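Local coordinates for protein geranylgeranyl pyrophosphate synthase (Corynebacterium glutamicum, PDB 3LK5) that probably joins five-carbon isoprenoid diphosphates into longer prenyl chains with the aid of magnesium, as a member of the FPP/GGPP synthase family, at residues I221-P224 against L225-G228; S338-T341 against E342-L345. One frame throughout, in Å; residues are numbered along the deposited sequence.

Each contact is about two turns of one continuous helix, with backbone i to i+4 hydrogen bonding, and they differ in where the helix lies. Contact 1, on helix 205-231, is core: seven of its eight residues are buried, and its side chains meet three neighbouring helices. Contact 2, on helix 329-347, is only partly buried, with three residues exposed. Helix 236-263 is common to both, touching Ile-221, Leu-225 and His-226 in one and Leu-340 and Thr-341 in the other. In contact 1 a buried histidine pairs with a partly exposed arginine that also salt-bridges to Glu-186; in contact 2 hydroxyls turn to backbone carbonyls and to other helices. The centres are about 18 Å apart.

Contact 1. Residues I221-P224 against L225-G228; sequences IARP and LHLG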
loop_
_atom_site.group_PDB
_atom_site.type_symbol
_atom_site.label_atom_id
_atom_site.label_comp_id
_atom_site.label_asym_id
_atom_site.label_seq_id
_atom_site.Cartn_x
_atom_site.Cartn_y
_atom_site.Cartn_z
ATOM N N ILE A 221 11.146 12.570 -10.206
ATOM C CA ILE A 221 12.334 12.677 -11.008
ATOM C C ILE A 221 13.586 12.145 -10.360
ATOM O O ILE A 221 14.279 11.297 -10.951
ATOM C CB ILE A 221 12.600 14.193 -11.457
ATOM C CG1 ILE A 221 11.326 14.773 -12.069
ATOM C CG2 ILE A 221 13.830 14.222 -12.438
ATOM C CD1 ILE A 221 11.575 16.084 -12.993
ATOM N N ALA A 222 13.914 12.643 -9.166
ATOM C CA ALA A 222 15.207 12.270 -8.581
ATOM C C ALA A 222 15.315 10.789 -8.240
ATOM O O ALA A 222 16.295 10.135 -8.610
ATOM C CB ALA A 222 15.542 13.122 -7.324
ATOM N N ARG A 223 14.335 10.257 -7.527
ATOM C CA ARG A 223 14.437 8.842 -7.201
ATOM C C ARG A 223 14.256 7.894 -8.415
ATOM O O ARG A 223 14.935 6.879 -8.454
ATOM C CB ARG A 223 13.527 8.411 -6.027
ATOM C CG ARG A 223 13.850 9.068 -4.662
ATOM C CD ARG A 223 15.243 8.719 -4.182
ATOM N NE ARG A 223 15.435 9.192 -2.791
ATOM C CZ ARG A 223 16.613 9.209 -2.173
ATOM N NH1 ARG A 223 17.717 8.745 -2.775
ATOM N NH2 ARG A 223 16.700 9.648 -0.913
ATOM N N PRO A 224 13.346 8.195 -9.376
ATOM C CA PRO A 224 13.350 7.324 -10.574
ATOM C C PRO A 224 14.738 7.320 -11.239
ATOM O O PRO A 224 15.209 6.274 -11.618
ATOM C CB PRO A 224 12.270 7.975 -11.474
ATOM C CG PRO A 224 11.220 8.424 -10.414
ATOM C CD PRO A 224 12.154 9.075 -9.352
ATOM N N LEU A 225 15.388 8.482 -11.385
ATOM C CA LEU A 225 16.752 8.506 -11.983
ATOM C C LEU A 225 17.702 7.650 -11.170
ATOM O O LEU A 225 18.485 6.874 -11.717
ATOM C CB LEU A 225 17.352 9.937 -11.999
ATOM C CG LEU A 225 16.746 10.770 -13.158
ATOM C CD1 LEU A 225 16.980 12.294 -12.918
ATOM C CD2 LEU A 225 17.247 10.339 -14.545
ATOM N N HIS A 226 17.646 7.848 -9.851
ATOM C CA HIS A 226 18.468 7.080 -8.917
ATOM C C HIS A 226 18.226 5.576 -9.099
ATOM O O HIS A 226 19.171 4.793 -9.203
ATOM C CB HIS A 226 18.159 7.544 -7.466
ATOM C CG HIS A 226 19.076 6.970 -6.433
ATOM N ND1 HIS A 226 18.923 7.213 -5.080
ATOM C CD2 HIS A 226 20.122 6.115 -6.549
ATOM C CE1 HIS A 226 19.843 6.530 -4.410
ATOM N NE2 HIS A 226 20.585 5.866 -5.279
ATOM N N LEU A 227 16.952 5.183 -9.165
ATOM C CA LEU A 227 16.618 3.761 -9.330
ATOM C C LEU A 227 17.244 3.166 -10.615
ATOM O O LEU A 227 17.903 2.105 -10.584
ATOM C CB LEU A 227 15.080 3.625 -9.339
ATOM C CG LEU A 227 14.521 2.233 -9.637
ATOM C CD1 LEU A 227 15.016 1.290 -8.482
ATOM C CD2 LEU A 227 12.964 2.259 -9.763
ATOM N N GLY A 228 17.011 3.841 -11.736
ATOM C CA GLY A 228 17.560 3.380 -13.025
ATOM C C GLY A 228 19.074 3.322 -12.993
ATOM O O GLY A 228 19.681 2.331 -13.438
#
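The guanidinium of Arg-223 and the imidazole of His-226 meet edge to edge: NH1 gives a hydrogen bond to ND1 of the ring at 3.0 Å. Each atom lies close to the plane of the other group, yet the two planes are turned 31° apart, and the bond is bent, with an N-H...N angle of 138°. This is consistent with ND1 being unprotonated and the ring proton lying on NE2. The side chains run alongside each other: chi1 of -172° swings the ring away from the backbone N, while the arginine chain folds at chi2 to reach it. Glu-186 OE2 on helix 170-199 forms a salt bridge with NH2; an arginine suits this partly exposed place, since its several N-H groups can serve both the histidine and the glutamate.

This turn belongs to helix 205-231, one of the long helices of the all-alpha prenyltransferase fold. Pro-224 kinks it, because its N has no hydrogen to give to the turn before, and packs on Tyr-69 and Arg-66 of helix 65-78; its own carbonyl O still receives Gly-228 N at 3.0 Å. Beside it, Leu-227 N bonds to Arg-223 O at 2.7 Å.

Aliphatic side chains suit the buried flank, where Ile-221 CG2 touches Leu-225 CD1 at 3.7 Å. Tyr-69 packs on both, and helix 236-263 adds Ile-249 against Ile-221 and Tyr-245 against Leu-225.

Contact 2. Residues S338-T341 against E342-L345; sequences SQLT and ESGL
Ser-343 reaches back one turn with its hydroxyl, and OG comes to 3.2 Å from Gln-339 O and 3.3 Å from Leu-340 O. Its chi1 of 60° sets OG between the backbone N and the carbonyl carbon, which brings it near these two carbonyls. The strongest polar partner of OG, however, is Asp-248 OD2 on helix 236-263, to which it is hydrogen-bonded. A small hydroxyl suits this partly exposed place, being short enough to lie near the carbonyls of its own helix while it meets a carboxylate of a neighbouring helix. Gln-339 O is in any case satisfied by the backbone: Ser-343 N bonds to it at 3.0 Å.

The same i to i+4 pattern serves the neighbouring carbonyls of helix 329-347, in the C-terminal part of this all-alpha protein. Glu-342 N is held by Ser-338 O, and Gly-344 N by Leu-340 O at 2.8 Å. Gly-344, without a side chain, is buried here. Leu-345 N bonds to Thr-341 O at 3.0 Å, and the leucine's CG lies 3.3 Å from that oxygen.

Thr-341 is buried, so its hydroxyl needs partners. With chi1 at -61°, OG1 sits beside the backbone N and faces the preceding turn, where it hydrogen-bonds to Ile-337 O; it also bonds to Thr-369 OG1 on helix 355-369. Leu-340 packs on Ile-251 and Ala-252 of helix 236-263, while Leu-345 lies against Arg-362 and Ala-365 of helix 355-369.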
loop_
_atom_site.group_PDB
_atom_site.type_symbol
_atom_site.label_atom_id
_atom_site.label_comp_id
_atom_site.label_asym_id
_atom_site.label_seq_id
_atom_site.Cartn_x
_atom_site.Cartn_y
_atom_site.Cartn_z
ATOM N N SER A 338 12.868 29.482 -13.568
ATOM C CA SER A 338 14.005 29.779 -14.439
ATOM C C SER A 338 15.331 29.406 -13.788
ATOM O O SER A 338 16.189 28.758 -14.419
ATOM C CB SER A 338 13.982 31.273 -14.821
ATOM O OG SER A 338 12.963 31.479 -15.775
ATOM N N GLN A 339 15.505 29.831 -12.536
ATOM C CA GLN A 339 16.721 29.605 -11.760
ATOM C C GLN A 339 16.978 28.099 -11.598
ATOM O O GLN A 339 18.107 27.605 -11.794
ATOM C CB GLN A 339 16.541 30.171 -10.342
ATOM C CG GLN A 339 16.704 31.655 -10.134
ATOM C CD GLN A 339 16.633 32.004 -8.637
ATOM O OE1 GLN A 339 15.542 32.113 -8.048
ATOM N NE2 GLN A 339 17.800 32.163 -8.018
ATOM N N LEU A 340 15.937 27.392 -11.186
ATOM C CA LEU A 340 16.023 25.939 -10.963
ATOM C C LEU A 340 16.263 25.146 -12.242
ATOM O O LEU A 340 16.963 24.110 -12.221
ATOM C CB LEU A 340 14.745 25.450 -10.285
ATOM C CG LEU A 340 14.594 25.803 -8.799
ATOM C CD1 LEU A 340 13.155 25.605 -8.340
ATOM C CD2 LEU A 340 15.558 24.974 -8.001
ATOM N N THR A 341 15.664 25.610 -13.340
ATOM C CA THR A 341 15.872 24.938 -14.609
ATOM C C THR A 341 17.350 25.073 -15.026
ATOM O O THR A 341 18.039 24.106 -15.374
ATOM C CB THR A 341 14.895 25.429 -15.698
ATOM O OG1 THR A 341 13.556 25.139 -15.275
ATOM C CG2 THR A 341 15.163 24.691 -16.997
ATOM N N GLU A 342 17.865 26.293 -14.900
ATOM C CA GLU A 342 19.258 26.528 -15.216
ATOM C C GLU A 342 20.238 25.693 -14.346
ATOM O O GLU A 342 21.195 25.083 -14.879
ATOM C CB GLU A 342 19.537 28.047 -15.116
ATOM C CG GLU A 342 20.927 28.467 -15.569
ATOM C CD GLU A 342 21.195 29.964 -15.357
ATOM O OE1 GLU A 342 20.220 30.719 -15.089
ATOM O OE2 GLU A 342 22.378 30.378 -15.460
ATOM N N SER A 343 20.016 25.659 -13.029
ATOM C CA SER A 343 20.912 24.927 -12.154
ATOM C C SER A 343 20.758 23.402 -12.326
ATOM O O SER A 343 21.755 22.665 -12.323
ATOM C CB SER A 343 20.726 25.379 -10.688
ATOM O OG SER A 343 19.385 25.129 -10.274
ATOM N N GLY A 344 19.527 22.934 -12.529
ATOM C CA GLY A 344 19.318 21.480 -12.773
ATOM C C GLY A 344 20.050 21.019 -14.023
ATOM O O GLY A 344 20.743 20.004 -14.004
ATOM N N LEU A 345 19.923 21.771 -15.114
ATOM C CA LEU A 345 20.622 21.404 -16.344
ATOM C C LEU A 345 22.137 21.392 -16.178
ATOM O O LEU A 345 22.819 20.491 -16.694
ATOM C CB LEU A 345 20.239 22.339 -17.485
ATOM C CG LEU A 345 18.800 22.284 -17.982
ATOM C CD1 LEU A 345 18.615 23.367 -19.022
ATOM C CD2 LEU A 345 18.522 20.909 -18.572
#